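Local coordinates for protein HcgC (Methanococcus maripaludis S2, PDB 5O4J) that is a SAM-dependent C-methyltransferase that probably methylates a pyridinol precursor of the FeGP cofactor of [Fe]-hydrogenase, at residues D24-K29 with S175-L180; Y166-F171 with I250-S255; M186-E191 with E244-N249. All coordinates share one frame; numbering follows the deposited sequence. Where two conformers were deposited one is given.

Contact 1 of 3, residues D24-K29 with S175-L180; sequences DVVEKK and SGTMTL. With PJL ((3~{E})-3-[(~{E})-3-oxidanylprop-2-enoyl]iminopropanoic acid), chain H; SAH (S-adenosyl-L-homocysteine), chain E.
K29 reaches straight across from helix 18-37 to the turn that opens helix 177-193. Its chain is extended beyond CG, and CG lies opposite the carbonyl carbon, which aims the long arm at the loop. K29 NZ comes within 2.7 Å of S175 O in a hydrogen bond, the C=O...N angle being 152° and the nitrogen tilted 18° from the carbonyl plane. K29 NZ also lies 2.8 Å from OXT of S-adenosylhomocysteine and makes a salt bridge to E134, so a buried positive charge is gripped by a carbonyl and faces two carboxylates. T177 crosses K29 obliquely and brings its two branches to different work. OG1 sits beside the backbone N, which leaves CG2 anti to that N, and this methyl touches both valines: T177 CG2 meets V26 CG1 at 3.7 Å, the two side chains crossing at about a right angle, and V25 CG1 at 3.9 Å, where they slide past each other in opposite directions. OG1 turns to the polar side and is hydrogen-bonded to S53. Here the fold does its ligand work: G176 is the N-cap residue of helix 177-193, and the helix start presents its backbone NH groups to both bound molecules. T177 N donates to OXT of S-adenosylhomocysteine at 2.8 Å, with an N-H...O angle of 157°. Two residues on, T179 holds O13 of the bound PJL twice, through its backbone N and, at 2.7 Å, through OG1. The helix dipole would be expected to favour both carboxylates. Beneath the polar layer, L180 CD1 packs on V25 CG1 at 4.0 Å, while Y200 of the second subunit packs against M178 and T179 at the far side of the helix turn.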
# COMPACT_ATOMS: atom_id res chain seq x y z
N ASP A 24 9.26 -4.90 -23.19
CA ASP A 24 9.05 -3.45 -23.09
C ASP A 24 10.17 -2.80 -22.28
O ASP A 24 10.70 -1.76 -22.67
CB ASP A 24 7.69 -3.15 -22.47
CG ASP A 24 6.53 -3.57 -23.37
OD1 ASP A 24 6.76 -3.79 -24.58
OD2 ASP A 24 5.39 -3.69 -22.86
N VAL A 25 10.58 -3.42 -21.17
CA VAL A 25 11.64 -2.85 -20.34
C VAL A 25 12.97 -2.86 -21.09
O VAL A 25 13.68 -1.85 -21.11
CB VAL A 25 11.75 -3.60 -19.01
CG1 VAL A 25 13.01 -3.17 -18.26
CG2 VAL A 25 10.50 -3.35 -18.16
N VAL A 26 13.34 -3.99 -21.70
CA VAL A 26 14.63 -4.04 -22.36
C VAL A 26 14.66 -3.08 -23.54
O VAL A 26 15.70 -2.48 -23.84
CB VAL A 26 15.01 -5.48 -22.78
CG1 VAL A 26 14.96 -6.43 -21.57
CG2 VAL A 26 14.13 -5.99 -23.89
N GLU A 27 13.52 -2.90 -24.22
CA GLU A 27 13.47 -1.93 -25.31
C GLU A 27 13.71 -0.51 -24.81
O GLU A 27 14.45 0.27 -25.43
CB GLU A 27 12.13 -2.03 -26.04
CG GLU A 27 11.97 -1.06 -27.20
CD GLU A 27 10.62 -1.17 -27.90
OE1 GLU A 27 10.60 -1.13 -29.15
OE2 GLU A 27 9.59 -1.31 -27.21
N LYS A 28 13.12 -0.16 -23.67
CA LYS A 28 13.37 1.17 -23.11
C LYS A 28 14.85 1.38 -22.79
O LYS A 28 15.40 2.45 -23.05
CB LYS A 28 12.52 1.40 -21.86
CG LYS A 28 11.08 1.74 -22.19
CD LYS A 28 10.19 1.69 -20.97
CE LYS A 28 8.80 2.21 -21.34
NZ LYS A 28 7.85 2.27 -20.21
N LYS A 29 15.51 0.36 -22.24
CA LYS A 29 16.94 0.48 -21.96
C LYS A 29 17.74 0.63 -23.26
O LYS A 29 18.65 1.46 -23.35
CB LYS A 29 17.42 -0.74 -21.16
CG LYS A 29 16.81 -0.84 -19.77
CD LYS A 29 17.43 -1.96 -18.95
CE LYS A 29 16.87 -1.95 -17.54
NZ LYS A 29 17.54 -2.96 -16.66
N SER A 175 17.24 -1.36 -10.69
CA SER A 175 16.92 -1.10 -12.08
C SER A 175 16.96 -2.35 -12.93
O SER A 175 16.85 -2.25 -14.16
CB SER A 175 17.93 -0.10 -12.64
OG SER A 175 19.22 -0.66 -12.48
N GLY A 176 17.21 -3.51 -12.32
CA GLY A 176 17.32 -4.73 -13.09
C GLY A 176 16.02 -5.05 -13.79
O GLY A 176 14.93 -4.82 -13.26
N THR A 177 16.13 -5.59 -15.00
CA THR A 177 14.94 -5.95 -15.77
C THR A 177 14.02 -6.87 -14.96
O THR A 177 12.81 -6.63 -14.89
CB THR A 177 15.35 -6.59 -17.09
OG1 THR A 177 16.21 -5.67 -17.79
CG2 THR A 177 14.15 -6.89 -17.97
N MET A 178 14.59 -7.92 -14.35
CA MET A 178 13.78 -8.84 -13.55
C MET A 178 13.07 -8.13 -12.41
O MET A 178 11.87 -8.34 -12.19
CB MET A 178 14.67 -9.96 -13.00
CG MET A 178 13.93 -11.01 -12.15
SD MET A 178 12.56 -11.83 -12.96
CE MET A 178 13.35 -12.48 -14.43
N THR A 179 13.80 -7.32 -11.63
CA THR A 179 13.19 -6.59 -10.52
C THR A 179 12.01 -5.75 -11.00
O THR A 179 10.93 -5.75 -10.38
CB THR A 179 14.22 -5.66 -9.85
OG1 THR A 179 15.28 -6.43 -9.27
CG2 THR A 179 13.58 -4.80 -8.76
N LEU A 180 12.21 -5.02 -12.09
CA LEU A 180 11.17 -4.15 -12.60
C LEU A 180 9.95 -4.95 -13.05
O LEU A 180 8.81 -4.55 -12.80
CB LEU A 180 11.71 -3.30 -13.74
CG LEU A 180 12.78 -2.29 -13.33
CD1 LEU A 180 13.47 -1.73 -14.56
CD2 LEU A 180 12.16 -1.19 -12.48
O14 PJL H . 18.31 -8.89 -12.04
C12 PJL H . 17.79 -8.15 -11.16
O13 PJL H . 16.76 -7.46 -11.34
C10 PJL H . 18.37 -8.00 -9.77
C4 PJL H . 19.87 -8.04 -9.74
N5 PJL H . 20.50 -9.14 -9.71
C6 PJL H . 21.84 -9.22 -9.66
O8 PJL H . 22.40 -10.17 -9.14
C7 PJL H . 22.71 -8.16 -10.24
C2 PJL H . 22.19 -7.07 -10.79
O1 PJL H . 22.92 -6.10 -11.30
N SAH E . 21.28 -5.24 -15.13
CA SAH E . 20.83 -6.45 -15.89
CB SAH E . 21.02 -7.70 -15.03
CG SAH E . 22.48 -8.14 -14.98
SD SAH E . 22.68 -9.67 -14.11
C SAH E . 19.39 -6.35 -16.30
O SAH E . 18.88 -7.31 -16.93
OXT SAH E . 18.77 -5.33 -15.98
C5' SAH E . 24.41 -9.96 -14.30
C4' SAH E . 24.78 -10.54 -15.67
O4' SAH E . 26.16 -10.28 -15.91
C3' SAH E . 24.62 -12.04 -15.70
O3' SAH E . 24.33 -12.51 -17.02
C2' SAH E . 25.98 -12.50 -15.22
O2' SAH E . 26.31 -13.85 -15.56
C1' SAH E . 26.89 -11.51 -15.91
N9 SAH E . 28.16 -11.26 -15.20
C8 SAH E . 28.33 -11.15 -13.86
N7 SAH E . 29.63 -10.88 -13.59
C5 SAH E . 30.28 -10.81 -14.77
C6 SAH E . 31.66 -10.55 -15.20
N6 SAH E . 32.63 -10.31 -14.28
N1 SAH E . 31.92 -10.56 -16.52
C2 SAH E . 30.97 -10.79 -17.44
N3 SAH E . 29.69 -11.04 -17.12
C4 SAH E . 29.30 -11.06 -15.82

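Contact 2 of 3, residues Y166-F171 with I250-S255; sequences YRSSKF and ISRVDS. With LI (lithium ion), chain I.
An antiparallel pairing at the edge of the seven-stranded mixed sheet joins Y166 and R167, at the end of strand 159-167, to V253 and D254, at the start of strand 253-259. Y166 and D254 form the hydrogen-bonded pair: D254 N donates to Y166 O at 2.8 Å, and Y166 N returns a bond to D254 O at 3.0 Å. R167 and V253 follow as a non-hydrogen-bonded pair. S168 N then reaches R252 O at 2.8 Å.

Beyond this ladder the chain leaves strand 159-167 through a type II beta turn from R167 to K170, and R252 lies along it. Its chain is extended from CG to NE, which carries the guanidinium over the turn; R252 NH2 makes weak bonds to S168 O (3.1 Å) and S168 OG, and S169 CB sits 3.5 Å from R252 NH2. The aliphatic part of K170 crosses the R252 chain obliquely, K170 CG against R252 CD at 3.8 Å. K170 CB also covers one face of the R167 guanidinium, while F171 O accepts from R167 NH1 at that group's edge; S172 bonds NE and D187 forms a salt bridge with NH2 of R167.

The turn also faces other subunits. S169 OG binds the lithium ion at 2.5 Å, together with a water, and is hydrogen-bonded to E194 O of the fourth subunit, whose E194 carboxylate pairs with K170 NZ. D254 OD2 meets H140 of the third subunit, whose ring the Y166 ring also meets, the planes about 35° apart.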
# COMPACT_ATOMS: atom_id res chain seq x y z
N TYR A 166 14.10 3.63 -13.65
CA TYR A 166 13.23 3.73 -12.49
C TYR A 166 11.78 3.60 -12.93
O TYR A 166 11.45 3.69 -14.12
CB TYR A 166 13.39 5.07 -11.75
CG TYR A 166 14.82 5.44 -11.45
CD1 TYR A 166 15.56 4.72 -10.53
CD2 TYR A 166 15.41 6.53 -12.07
CE1 TYR A 166 16.87 5.07 -10.25
CE2 TYR A 166 16.72 6.89 -11.79
CZ TYR A 166 17.44 6.16 -10.89
OH TYR A 166 18.74 6.54 -10.62
N ARG A 167 10.90 3.44 -11.96
CA ARG A 167 9.46 3.49 -12.19
C ARG A 167 8.93 4.82 -11.67
O ARG A 167 9.12 5.17 -10.50
CB ARG A 167 8.76 2.31 -11.51
CG ARG A 167 9.25 0.96 -12.02
CD ARG A 167 8.29 -0.17 -11.63
NE ARG A 167 8.24 -0.34 -10.18
CZ ARG A 167 7.15 -0.57 -9.47
NH1 ARG A 167 7.24 -0.72 -8.16
NH2 ARG A 167 5.96 -0.65 -10.06
N SER A 168 8.29 5.59 -12.55
CA SER A 168 7.69 6.84 -12.13
C SER A 168 6.62 6.58 -11.07
O SER A 168 5.75 5.73 -11.25
CB SER A 168 7.08 7.56 -13.33
OG SER A 168 5.92 6.88 -13.79
N SER A 169 6.73 7.28 -9.94
CA SER A 169 5.79 7.26 -8.82
C SER A 169 5.78 5.97 -8.00
O SER A 169 4.98 5.87 -7.08
CB SER A 169 4.35 7.54 -9.26
OG SER A 169 4.24 8.86 -9.75
N LYS A 170 6.63 4.99 -8.31
CA LYS A 170 6.58 3.71 -7.62
C LYS A 170 7.97 3.31 -7.16
O LYS A 170 8.98 3.68 -7.77
CB LYS A 170 6.02 2.61 -8.54
CG LYS A 170 4.59 2.86 -8.98
CD LYS A 170 3.63 2.70 -7.82
CE LYS A 170 2.20 2.52 -8.31
NZ LYS A 170 1.26 2.28 -7.19
N PHE A 171 8.02 2.51 -6.10
CA PHE A 171 9.29 2.10 -5.50
C PHE A 171 9.77 0.77 -6.07
O PHE A 171 9.05 -0.23 -6.02
CB PHE A 171 9.16 1.98 -3.98
CG PHE A 171 10.48 1.76 -3.29
CD1 PHE A 171 11.03 0.49 -3.22
CD2 PHE A 171 11.17 2.81 -2.71
CE1 PHE A 171 12.24 0.28 -2.60
CE2 PHE A 171 12.38 2.60 -2.09
CZ PHE A 171 12.92 1.33 -2.04
N ILE A 250 3.50 -0.86 -16.80
CA ILE A 250 4.62 -0.96 -17.73
C ILE A 250 5.08 0.43 -18.17
O ILE A 250 6.28 0.71 -18.26
CB ILE A 250 4.25 -1.83 -18.94
CG1 ILE A 250 4.00 -3.27 -18.50
CG2 ILE A 250 5.36 -1.77 -20.02
CD1 ILE A 250 3.25 -4.11 -19.50
N SER A 251 4.12 1.32 -18.46
CA SER A 251 4.48 2.65 -18.96
C SER A 251 5.21 3.50 -17.93
O SER A 251 5.85 4.49 -18.30
CB SER A 251 3.22 3.40 -19.44
OG SER A 251 2.44 3.85 -18.35
N ARG A 252 5.14 3.14 -16.64
CA ARG A 252 5.84 3.94 -15.64
C ARG A 252 7.35 3.76 -15.72
O ARG A 252 8.09 4.61 -15.20
CB ARG A 252 5.34 3.58 -14.24
CG ARG A 252 3.88 3.94 -14.00
CD ARG A 252 3.52 3.74 -12.54
NE ARG A 252 2.21 4.29 -12.21
CZ ARG A 252 1.94 5.58 -12.06
NH1 ARG A 252 0.70 5.96 -11.76
NH2 ARG A 252 2.89 6.49 -12.22
N VAL A 253 7.83 2.70 -16.38
CA VAL A 253 9.27 2.50 -16.48
C VAL A 253 9.87 3.61 -17.34
O VAL A 253 9.38 3.91 -18.43
CB VAL A 253 9.59 1.11 -17.06
CG1 VAL A 253 11.10 0.93 -17.23
CG2 VAL A 253 9.04 0.03 -16.14
N ASP A 254 10.92 4.23 -16.81
CA ASP A 254 11.62 5.32 -17.46
C ASP A 254 13.11 5.01 -17.41
O ASP A 254 13.66 4.85 -16.31
CB ASP A 254 11.31 6.63 -16.74
CG ASP A 254 11.72 7.85 -17.51
OD1 ASP A 254 12.01 7.73 -18.73
OD2 ASP A 254 11.76 8.93 -16.90
N SER A 255 13.74 4.84 -18.57
CA SER A 255 15.16 4.52 -18.69
C SER A 255 15.88 5.65 -19.41
O SER A 255 15.38 6.19 -20.40
CB SER A 255 15.38 3.21 -19.44
OG SER A 255 16.72 2.80 -19.31
LI LI I . 5.34 10.33 -11.51
O HOH W 1 5.99 10.91 -13.70

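Contact 3 of 3, residues M186-E191 with E244-N249; sequences MDSCRE and EILSKN
E191 and K248 meet in a two-pronged salt bridge: NZ stands 2.9 Å from OE1 and 2.9 Å from OE2, each oxygen using its syn lone pair, with the side chains crossing at about a right angle. E191 gets there fully extended, CG anti to its own N (chi1 -174°), and lays its stem over I245, whose CG1 is 3.7 Å from OE2. K248 bends at chi3 to bring its ammonium round. Behind the ion pair a water bridges the helices, donating to E191 OE1 at 2.6 Å and to D187 O, and accepting from N249 ND2. Shortening E191 to an alanine is likely to leave K248 without its charge partner, strip the water of one acceptor and uncover I245.

The two helices, 177-193 and 239-251, run roughly antiparallel: the axes of segments 186-191 and 244-249 approach to 9.1 Å, at 143° between their directions. At the closest backbone approach S188 faces L246: its CB and OG rest against L246 CD2, the oxygen at 3.5 Å, and its CB touches I245 CG2. N249 ND2 gives S188 OG a weak bond at 3.1 Å and another weak one to I245 O, while S188 OG itself is hydrogen-bonded to I184 O one turn back. Further out, I230 of strand 230-234 covers S188 and L246.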
# COMPACT_ATOMS: atom_id res chain seq x y z
N MET A 186 3.53 -7.12 -9.41
CA MET A 186 3.02 -7.03 -8.04
C MET A 186 2.13 -5.81 -7.85
O MET A 186 1.04 -5.90 -7.27
CB MET A 186 4.18 -7.02 -7.06
CG MET A 186 4.95 -8.32 -6.99
SD MET A 186 3.98 -9.73 -6.41
CE MET A 186 3.88 -9.31 -4.68
N ASP A 187 2.58 -4.64 -8.33
CA ASP A 187 1.76 -3.45 -8.20
C ASP A 187 0.46 -3.59 -9.00
O ASP A 187 -0.60 -3.16 -8.56
CB ASP A 187 2.54 -2.21 -8.65
CG ASP A 187 3.49 -1.68 -7.57
OD1 ASP A 187 3.39 -2.13 -6.42
OD2 ASP A 187 4.33 -0.81 -7.88
N SER A 188 0.54 -4.23 -10.17
CA SER A 188 -0.67 -4.47 -10.95
C SER A 188 -1.65 -5.36 -10.21
O SER A 188 -2.84 -5.06 -10.16
CB SER A 188 -0.30 -5.08 -12.30
OG SER A 188 0.47 -4.20 -13.09
N CYS A 189 -1.15 -6.44 -9.60
CA CYS A 189 -2.02 -7.35 -8.86
C CYS A 189 -2.77 -6.64 -7.75
O CYS A 189 -3.95 -6.91 -7.51
CB CYS A 189 -1.19 -8.49 -8.27
SG CYS A 189 -0.75 -9.71 -9.46
N ARG A 190 -2.09 -5.75 -7.03
CA ARG A 190 -2.72 -5.12 -5.89
C ARG A 190 -3.86 -4.22 -6.34
O ARG A 190 -4.92 -4.19 -5.70
CB ARG A 190 -1.67 -4.36 -5.07
CG ARG A 190 -0.68 -5.35 -4.44
CD ARG A 190 0.24 -4.75 -3.39
NE ARG A 190 1.64 -4.99 -3.70
CZ ARG A 190 2.47 -4.09 -4.24
NH1 ARG A 190 2.05 -2.86 -4.51
NH2 ARG A 190 3.73 -4.42 -4.49
N GLU A 191 -3.70 -3.54 -7.49
CA GLU A 191 -4.79 -2.71 -8.02
C GLU A 191 -5.89 -3.56 -8.64
O GLU A 191 -7.08 -3.25 -8.48
CB GLU A 191 -4.24 -1.73 -9.06
CG GLU A 191 -5.30 -0.75 -9.53
CD GLU A 191 -4.79 0.28 -10.53
OE1 GLU A 191 -3.56 0.42 -10.72
OE2 GLU A 191 -5.66 0.97 -11.10
N GLU A 244 -5.40 -2.89 -18.96
CA GLU A 244 -5.12 -1.46 -18.77
C GLU A 244 -4.22 -1.23 -17.56
O GLU A 244 -3.30 -0.40 -17.62
CB GLU A 244 -6.43 -0.68 -18.61
CG GLU A 244 -7.23 -0.53 -19.90
CD GLU A 244 -6.77 0.64 -20.76
OE1 GLU A 244 -7.03 0.61 -21.98
OE2 GLU A 244 -6.16 1.58 -20.22
N ILE A 245 -4.45 -1.95 -16.46
CA ILE A 245 -3.63 -1.76 -15.27
C ILE A 245 -2.20 -2.23 -15.52
O ILE A 245 -1.24 -1.57 -15.11
CB ILE A 245 -4.27 -2.49 -14.07
CG1 ILE A 245 -5.53 -1.73 -13.64
CG2 ILE A 245 -3.29 -2.61 -12.91
CD1 ILE A 245 -6.45 -2.54 -12.79
N LEU A 246 -2.04 -3.39 -16.15
CA LEU A 246 -0.70 -3.87 -16.48
C LEU A 246 0.00 -2.89 -17.40
O LEU A 246 1.16 -2.54 -17.18
CB LEU A 246 -0.78 -5.24 -17.16
CG LEU A 246 -0.83 -6.41 -16.20
CD1 LEU A 246 -1.29 -7.66 -16.96
CD2 LEU A 246 0.54 -6.61 -15.56
N SER A 247 -0.69 -2.44 -18.46
CA SER A 247 -0.08 -1.52 -19.41
C SER A 247 0.33 -0.22 -18.74
O SER A 247 1.41 0.31 -19.02
CB SER A 247 -1.03 -1.25 -20.57
OG SER A 247 -1.15 -2.39 -21.39
N LYS A 248 -0.52 0.31 -17.86
CA LYS A 248 -0.17 1.54 -17.14
C LYS A 248 1.09 1.35 -16.31
O LYS A 248 1.97 2.22 -16.29
CB LYS A 248 -1.34 1.97 -16.26
CG LYS A 248 -1.05 3.11 -15.29
CD LYS A 248 -2.28 3.43 -14.43
CE LYS A 248 -2.58 2.33 -13.41
NZ LYS A 248 -3.83 2.63 -12.65
N ASN A 249 1.20 0.22 -15.62
CA ASN A 249 2.38 0.00 -14.80
C ASN A 249 3.63 -0.21 -15.64
O ASN A 249 4.72 0.24 -15.26
CB ASN A 249 2.15 -1.16 -13.84
CG ASN A 249 1.50 -0.70 -12.57
OD1 ASN A 249 2.07 0.11 -11.85
ND2 ASN A 249 0.31 -1.19 -12.30
O HOH W 2 -1.19 -0.47 -9.97

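After two short strands comes helix 18-37, and contact 1 closes a long loop by joining it to the start of helix 177-193, after most of the mixed sheet has been laid down. Contact 2 opens within that loop, at the end of strand 159-167, and closes beyond it at strand 253-259, so the two cross. Contact 3 lies wholly between the segments of contact 2 and follows contact 1 in series, pairing helix 177-193 with helix 239-251. Direct bridges join neighbours: K28 reaches V253 between contacts 1 and 2, and R167 meets D187 between contacts 2 and 3. Together they tie the ligand-binding helix start, the sheet edge and the helix pair.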